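Carbohydrate kinase, pfkB family (PDB 3KTN) probably phosphorylates a sugar acid, perhaps 2-keto-3-deoxygluconate, as a magnesium-binding kinase of the PfkB (ribokinase-like) family. Local coordinates at residues F166-R171 / Q185-I190; I190-D195 / S231-E236. All coordinates share one frame; numbering follows the deposited sequence.

How the contacts relate
Both contacts sit in the nine-stranded, mostly parallel sheet region of the ribokinase-like fold, on the same side of the chain's centre, with their centres about 12 Å apart. They follow one another along the chain: contact 1 pairs strand 163-167 and the loop after it with the end of helix 177-190, and contact 2 starts at the same Ile190, where the chain turns toward strand 196-198 and meets the end of helix 218-233. Their side chains also touch, Phe166 CB lying 3.5 Å from Cys194 SG. Contact 1 packs helix 177-190 on strand 163-167, and contact 2 joins the turns that lead into strands 196-198 and 237-245, which are neighbours in the sheet. The magnesium ion lies about 13 Å from the Asn169 side chain.

Contact 1: residues F166-R171 / Q185-I190; sequences FDFNYR and QQYERI. With SO4 (sulfate ion), chain B.
Phe166, at the end of strand 163-167, meets Tyr187 and Ile190 of helix 177-190 inside a beta-alpha-beta unit completed by strand 196-198. With CG anti to the backbone N (chi1 176°), its ring reaches the helix and presents an edge to the Tyr187 face: the pair is T-shaped, centroids 5.2 Å apart and planes at 78°. One face of Phe166 receives Ile190 CG2, a CH-pi contact 4.1 Å from the ring centroid and nearly on the normal. Asp167 turns its CB away from the helix, and its OD2 accepts a hydrogen bond from Gly137 N. Phe168 completes the aromatic cluster; its ring lies oblique to that of Tyr187, and its CD1 comes to the edge of the tyrosine, 3.2 Å from CE2. Thus two phenylalanines meet one tyrosine, one over its face and the other at its rim. Where the strand has given way to loop, Asn169 N donates to Tyr187 OH over 3.0 Å at 165°, an almost straight bond that ties the loop backbone to the phenol. Beyond Tyr170, Arg171 extends from CG to NE and grips a sulfate, probably from the crystallisation liquor, that Arg108 NH2 also binds. The sulfate lies at the guanidinium edge, with Arg171 NE 2.6 Å from O1 and NH2 3.0 Å from O2.

Contact 2: residues I190-D195 / S231-E236; sequences ILPYCD and SQYNLE
Pro192 and Tyr233 bring their CA atoms to 5.0 Å and Asp195 and Leu235 to 4.8 Å, as the 3-10 segment 191-193 after helix 177-190 passes the end of helix 218-233. That second helix closes in a Schellman motif: Asn234, with positive phi, is the C-prime residue, and Leu235 N returns to Met230 O. Just beyond the turn, Glu236 N donates to Asp195 O over 2.7 Å. The donor approaches in the carbonyl plane on a lone pair, although the N-H...O angle of 143° shows a bent bond. Among the side chains, Tyr233 contributes the largest share of the packing. Its CG stands anti to the carbonyl carbon (chi1 -64°), bringing the ring against Leu191, whose CB sits over one face, 3.7 Å from the centroid and 16° off the normal, in a CH-pi contact. Gln232 CG approaches the opposite face. Pro192 lies alongside the tyrosine and points the same way, its CG 3.8 Å from Tyr233 CD1. Farther on, Leu235 sends its CD2 branch toward Cys194, 3.2 Å from the carbonyl O and 4.0 Å from CB. The two carboxylates are directed elsewhere: Asp195 OD2 accepts from Val164 N on strand 163-167, and Glu236 OE2 is hydrogen-bonded to Tyr290 OH. Asp195 OD1 and Glu236 OE1 remain 4.7 Å apart, and a long, weak ion pair of Glu236 OE1 with Lys163 NZ may ease any repulsion between them, while the join itself rests on apolar packing and one backbone bond.

Contact 1: residues F166-R171 / Q185-I190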
loop_
_atom_site.group_PDB
_atom_site.type_symbol
_atom_site.label_atom_id
_atom_site.label_comp_id
_atom_site.label_asym_id
_atom_site.label_seq_id
_atom_site.Cartn_x
_atom_site.Cartn_y
_atom_site.Cartn_z
ATOM N N PHE A 166 1.340 -18.984 35.050
ATOM C CA PHE A 166 1.872 -17.648 35.260
ATOM C C PHE A 166 3.182 -17.453 34.513
ATOM O O PHE A 166 4.004 -18.368 34.441
ATOM C CB PHE A 166 2.099 -17.437 36.760
ATOM C CG PHE A 166 2.745 -16.128 37.104
ATOM C CD1 PHE A 166 2.039 -14.940 37.002
ATOM C CD2 PHE A 166 4.060 -16.090 37.557
ATOM C CE1 PHE A 166 2.631 -13.730 37.341
ATOM C CE2 PHE A 166 4.663 -14.884 37.897
ATOM C CZ PHE A 166 3.948 -13.703 37.792
ATOM N N ASP A 167 3.376 -16.258 33.963
ATOM C CA ASP A 167 4.600 -15.958 33.240
ATOM C C ASP A 167 5.336 -14.796 33.878
ATOM O O ASP A 167 4.736 -13.779 34.217
ATOM C CB ASP A 167 4.293 -15.620 31.773
ATOM C CG ASP A 167 3.553 -14.297 31.615
ATOM O OD1 ASP A 167 4.158 -13.325 31.118
ATOM O OD2 ASP A 167 2.369 -14.220 31.999
ATOM N N PHE A 168 6.639 -14.966 34.059
ATOM C CA PHE A 168 7.474 -13.912 34.609
ATOM C C PHE A 168 7.565 -12.878 33.487
ATOM O O PHE A 168 7.860 -13.227 32.342
ATOM C CB PHE A 168 8.884 -14.445 34.910
ATOM C CG PHE A 168 9.011 -15.160 36.231
ATOM C CD1 PHE A 168 9.520 -14.499 37.344
ATOM C CD2 PHE A 168 8.645 -16.495 36.358
ATOM C CE1 PHE A 168 9.665 -15.162 38.569
ATOM C CE2 PHE A 168 8.786 -17.167 37.576
ATOM C CZ PHE A 168 9.296 -16.500 38.679
ATOM N N ASN A 169 7.299 -11.616 33.795
ATOM C CA ASN A 169 7.388 -10.577 32.779
ATOM C C ASN A 169 8.376 -9.540 33.284
ATOM O O ASN A 169 8.113 -8.344 33.244
ATOM C CB ASN A 169 6.026 -9.922 32.543
ATOM C CG ASN A 169 5.969 -9.161 31.229
ATOM O OD1 ASN A 169 5.372 -8.090 31.139
ATOM N ND2 ASN A 169 6.585 -9.724 30.197
ATOM N N TYR A 170 9.514 -10.022 33.769
ATOM C CA TYR A 170 10.558 -9.161 34.306
ATOM C C TYR A 170 11.599 -8.797 33.261
ATOM O O TYR A 170 12.277 -9.665 32.718
ATOM C CB TYR A 170 11.252 -9.850 35.487
ATOM C CG TYR A 170 12.532 -9.170 35.929
ATOM C CD1 TYR A 170 12.524 -7.857 36.404
ATOM C CD2 TYR A 170 13.755 -9.842 35.871
ATOM C CE1 TYR A 170 13.703 -7.229 36.811
ATOM C CE2 TYR A 170 14.940 -9.224 36.276
ATOM C CZ TYR A 170 14.906 -7.919 36.744
ATOM O OH TYR A 170 16.070 -7.306 37.144
ATOM N N ARG A 171 11.718 -7.504 32.988
ATOM C CA ARG A 171 12.694 -7.018 32.024
ATOM C C ARG A 171 13.685 -6.120 32.755
ATOM O O ARG A 171 13.386 -4.970 33.076
ATOM C CB ARG A 171 12.001 -6.260 30.891
ATOM C CG ARG A 171 11.097 -7.145 30.048
ATOM C CD ARG A 171 10.479 -6.381 28.894
ATOM N NE ARG A 171 9.489 -7.176 28.172
ATOM C CZ ARG A 171 9.757 -8.297 27.512
ATOM N NH1 ARG A 171 10.994 -8.770 27.476
ATOM N NH2 ARG A 171 8.782 -8.949 26.889
ATOM N N GLN A 185 8.378 -8.958 45.652
ATOM C CA GLN A 185 7.318 -9.123 46.639
ATOM C C GLN A 185 5.998 -9.566 46.023
ATOM O O GLN A 185 5.328 -10.455 46.546
ATOM C CB GLN A 185 7.101 -7.807 47.391
ATOM C CG GLN A 185 8.316 -7.319 48.150
ATOM C CD GLN A 185 8.135 -5.913 48.682
ATOM O OE1 GLN A 185 7.171 -5.626 49.392
ATOM N NE2 GLN A 185 9.066 -5.027 48.342
ATOM N N GLN A 186 5.623 -8.939 44.911
ATOM C CA GLN A 186 4.366 -9.271 44.253
ATOM C C GLN A 186 4.385 -10.675 43.671
ATOM O O GLN A 186 3.391 -11.389 43.736
ATOM C CB GLN A 186 4.061 -8.239 43.170
ATOM C CG GLN A 186 4.324 -6.814 43.634
ATOM C CD GLN A 186 3.717 -6.514 45.000
ATOM O OE1 GLN A 186 4.203 -5.649 45.726
ATOM N NE2 GLN A 186 2.646 -7.220 45.345
ATOM N N TYR A 187 5.518 -11.079 43.111
ATOM C CA TYR A 187 5.632 -12.416 42.546
ATOM C C TYR A 187 5.582 -13.459 43.664
ATOM O O TYR A 187 4.949 -14.512 43.524
ATOM C CB TYR A 187 6.941 -12.542 41.755
ATOM C CG TYR A 187 6.873 -11.979 40.344
ATOM C CD1 TYR A 187 6.318 -10.723 40.091
ATOM C CD2 TYR A 187 7.374 -12.702 39.263
ATOM C CE1 TYR A 187 6.262 -10.204 38.793
ATOM C CE2 TYR A 187 7.323 -12.191 37.962
ATOM C CZ TYR A 187 6.767 -10.943 37.736
ATOM O OH TYR A 187 6.721 -10.441 36.453
ATOM N N GLU A 188 6.241 -13.162 44.783
ATOM C CA GLU A 188 6.255 -14.090 45.909
ATOM C C GLU A 188 4.840 -14.311 46.426
ATOM O O GLU A 188 4.519 -15.378 46.939
ATOM C CB GLU A 188 7.168 -13.561 47.022
ATOM C CG GLU A 188 8.606 -13.388 46.552
ATOM C CD GLU A 188 9.563 -12.958 47.648
ATOM O OE1 GLU A 188 9.187 -12.100 48.478
ATOM O OE2 GLU A 188 10.706 -13.468 47.665
ATOM N N ARG A 189 3.983 -13.310 46.251
ATOM C CA ARG A 189 2.601 -13.411 46.701
ATOM C C ARG A 189 1.738 -14.312 45.824
ATOM O O ARG A 189 0.855 -15.008 46.327
ATOM C CB ARG A 189 1.971 -12.019 46.778
ATOM C CG ARG A 189 2.653 -11.094 47.768
ATOM C CD ARG A 189 2.077 -9.692 47.710
ATOM N NE ARG A 189 0.660 -9.662 48.057
ATOM C CZ ARG A 189 -0.067 -8.549 48.093
ATOM N NH1 ARG A 189 0.496 -7.380 47.802
ATOM N NH2 ARG A 189 -1.351 -8.599 48.420
ATOM N N ILE A 190 1.990 -14.316 44.515
ATOM C CA ILE A 190 1.180 -15.141 43.616
ATOM C C ILE A 190 1.744 -16.536 43.379
ATOM O O ILE A 190 0.988 -17.487 43.179
ATOM C CB ILE A 190 0.976 -14.456 42.234
ATOM C CG1 ILE A 190 -0.150 -15.158 41.467
ATOM C CG2 ILE A 190 2.267 -14.522 41.421
ATOM C CD1 ILE A 190 -0.533 -14.481 40.153
HETATM S S SO4 B . 5.961 -6.383 27.938
HETATM O O1 SO4 B . 7.148 -6.252 28.804
HETATM O O2 SO4 B . 6.094 -7.584 27.100
HETATM O O3 SO4 B . 4.750 -6.499 28.771
HETATM O O4 SO4 B . 5.855 -5.177 27.100
#

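Contact 2: residues I190-D195 / S231-E236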
loop_
_atom_site.group_PDB
_atom_site.type_symbol
_atom_site.label_atom_id
_atom_site.label_comp_id
_atom_site.label_asym_id
_atom_site.label_seq_id
_atom_site.Cartn_x
_atom_site.Cartn_y
_atom_site.Cartn_z
ATOM N N ILE A 190 1.990 -14.316 44.515
ATOM C CA ILE A 190 1.180 -15.141 43.616
ATOM C C ILE A 190 1.744 -16.536 43.379
ATOM O O ILE A 190 0.988 -17.487 43.179
ATOM C CB ILE A 190 0.976 -14.456 42.234
ATOM C CG1 ILE A 190 -0.150 -15.158 41.467
ATOM C CG2 ILE A 190 2.267 -14.522 41.421
ATOM C CD1 ILE A 190 -0.533 -14.481 40.153
ATOM N N LEU A 191 3.065 -16.661 43.406
ATOM C CA LEU A 191 3.709 -17.951 43.175
ATOM C C LEU A 191 3.149 -19.128 43.975
ATOM O O LEU A 191 3.085 -20.248 43.468
ATOM C CB LEU A 191 5.217 -17.821 43.401
ATOM C CG LEU A 191 5.928 -17.133 42.226
ATOM C CD1 LEU A 191 7.352 -16.743 42.596
ATOM C CD2 LEU A 191 5.916 -18.083 41.037
ATOM N N PRO A 192 2.739 -18.899 45.236
ATOM C CA PRO A 192 2.194 -20.005 46.031
ATOM C C PRO A 192 0.929 -20.629 45.432
ATOM O O PRO A 192 0.539 -21.737 45.799
ATOM C CB PRO A 192 1.926 -19.353 47.386
ATOM C CG PRO A 192 3.007 -18.318 47.476
ATOM C CD PRO A 192 2.984 -17.719 46.084
ATOM N N TYR A 193 0.295 -19.919 44.503
ATOM C CA TYR A 193 -0.936 -20.398 43.877
ATOM C C TYR A 193 -0.776 -20.969 42.469
ATOM O O TYR A 193 -1.734 -21.494 41.902
ATOM C CB TYR A 193 -1.953 -19.261 43.828
ATOM C CG TYR A 193 -2.325 -18.733 45.189
ATOM C CD1 TYR A 193 -3.203 -19.438 46.014
ATOM C CD2 TYR A 193 -1.783 -17.541 45.666
ATOM C CE1 TYR A 193 -3.533 -18.967 47.281
ATOM C CE2 TYR A 193 -2.106 -17.062 46.932
ATOM C CZ TYR A 193 -2.981 -17.781 47.733
ATOM O OH TYR A 193 -3.306 -17.315 48.984
ATOM N N CYS A 194 0.427 -20.876 41.913
ATOM C CA CYS A 194 0.683 -21.353 40.555
ATOM C C CYS A 194 1.050 -22.824 40.435
ATOM O O CYS A 194 1.661 -23.401 41.332
ATOM C CB CYS A 194 1.792 -20.516 39.916
ATOM S SG CYS A 194 1.494 -18.746 39.997
ATOM N N ASP A 195 0.675 -23.415 39.305
ATOM C CA ASP A 195 0.966 -24.811 39.008
ATOM C C ASP A 195 1.998 -24.884 37.881
ATOM O O ASP A 195 2.926 -25.694 37.923
ATOM C CB ASP A 195 -0.310 -25.541 38.580
ATOM C CG ASP A 195 -1.355 -25.588 39.683
ATOM O OD1 ASP A 195 -1.065 -26.173 40.750
ATOM O OD2 ASP A 195 -2.463 -25.042 39.485
ATOM N N SER A 231 9.973 -26.667 44.441
ATOM C CA SER A 231 9.444 -27.363 45.608
ATOM C C SER A 231 8.983 -26.362 46.655
ATOM O O SER A 231 8.036 -26.618 47.393
ATOM C CB SER A 231 10.494 -28.315 46.192
ATOM O OG SER A 231 11.705 -27.639 46.470
ATOM N N GLN A 232 9.645 -25.210 46.710
ATOM C CA GLN A 232 9.269 -24.175 47.663
ATOM C C GLN A 232 7.832 -23.696 47.452
ATOM O O GLN A 232 7.133 -23.365 48.411
ATOM C CB GLN A 232 10.196 -22.977 47.541
ATOM C CG GLN A 232 9.838 -21.867 48.494
ATOM C CD GLN A 232 10.639 -20.623 48.237
ATOM O OE1 GLN A 232 11.803 -20.700 47.860
ATOM N NE2 GLN A 232 10.028 -19.464 48.451
ATOM N N TYR A 233 7.395 -23.641 46.198
ATOM C CA TYR A 233 6.039 -23.202 45.896
ATOM C C TYR A 233 5.222 -24.385 45.413
ATOM O O TYR A 233 4.060 -24.245 45.035
ATOM C CB TYR A 233 6.073 -22.105 44.833
ATOM C CG TYR A 233 6.765 -20.842 45.291
ATOM C CD1 TYR A 233 6.126 -19.945 46.146
ATOM C CD2 TYR A 233 8.064 -20.549 44.880
ATOM C CE1 TYR A 233 6.762 -18.782 46.576
ATOM C CE2 TYR A 233 8.710 -19.388 45.307
ATOM C CZ TYR A 233 8.052 -18.511 46.153
ATOM O OH TYR A 233 8.684 -17.360 46.568
ATOM N N ASN A 234 5.851 -25.556 45.443
ATOM C CA ASN A 234 5.230 -26.802 45.015
ATOM C C ASN A 234 4.682 -26.715 43.591
ATOM O O ASN A 234 3.613 -27.244 43.282
ATOM C CB ASN A 234 4.120 -27.205 45.993
ATOM C CG ASN A 234 3.628 -28.623 45.761
ATOM O OD1 ASN A 234 4.413 -29.525 45.464
ATOM N ND2 ASN A 234 2.324 -28.829 45.904
ATOM N N LEU A 235 5.441 -26.051 42.723
ATOM C CA LEU A 235 5.057 -25.892 41.325
ATOM C C LEU A 235 5.084 -27.243 40.632
ATOM O O LEU A 235 5.857 -28.126 41.004
ATOM C CB LEU A 235 6.023 -24.942 40.618
ATOM C CG LEU A 235 6.152 -23.554 41.244
ATOM C CD1 LEU A 235 7.200 -22.752 40.493
ATOM C CD2 LEU A 235 4.801 -22.850 41.222
ATOM N N GLU A 236 4.237 -27.398 39.619
ATOM C CA GLU A 236 4.158 -28.638 38.860
ATOM C C GLU A 236 5.094 -28.616 37.645
ATOM O O GLU A 236 5.805 -29.592 37.382
ATOM C CB GLU A 236 2.714 -28.869 38.410
ATOM C CG GLU A 236 2.491 -30.146 37.641
ATOM C CD GLU A 236 1.039 -30.342 37.289
ATOM O OE1 GLU A 236 0.223 -29.470 37.654
ATOM O OE2 GLU A 236 0.706 -31.365 36.652
#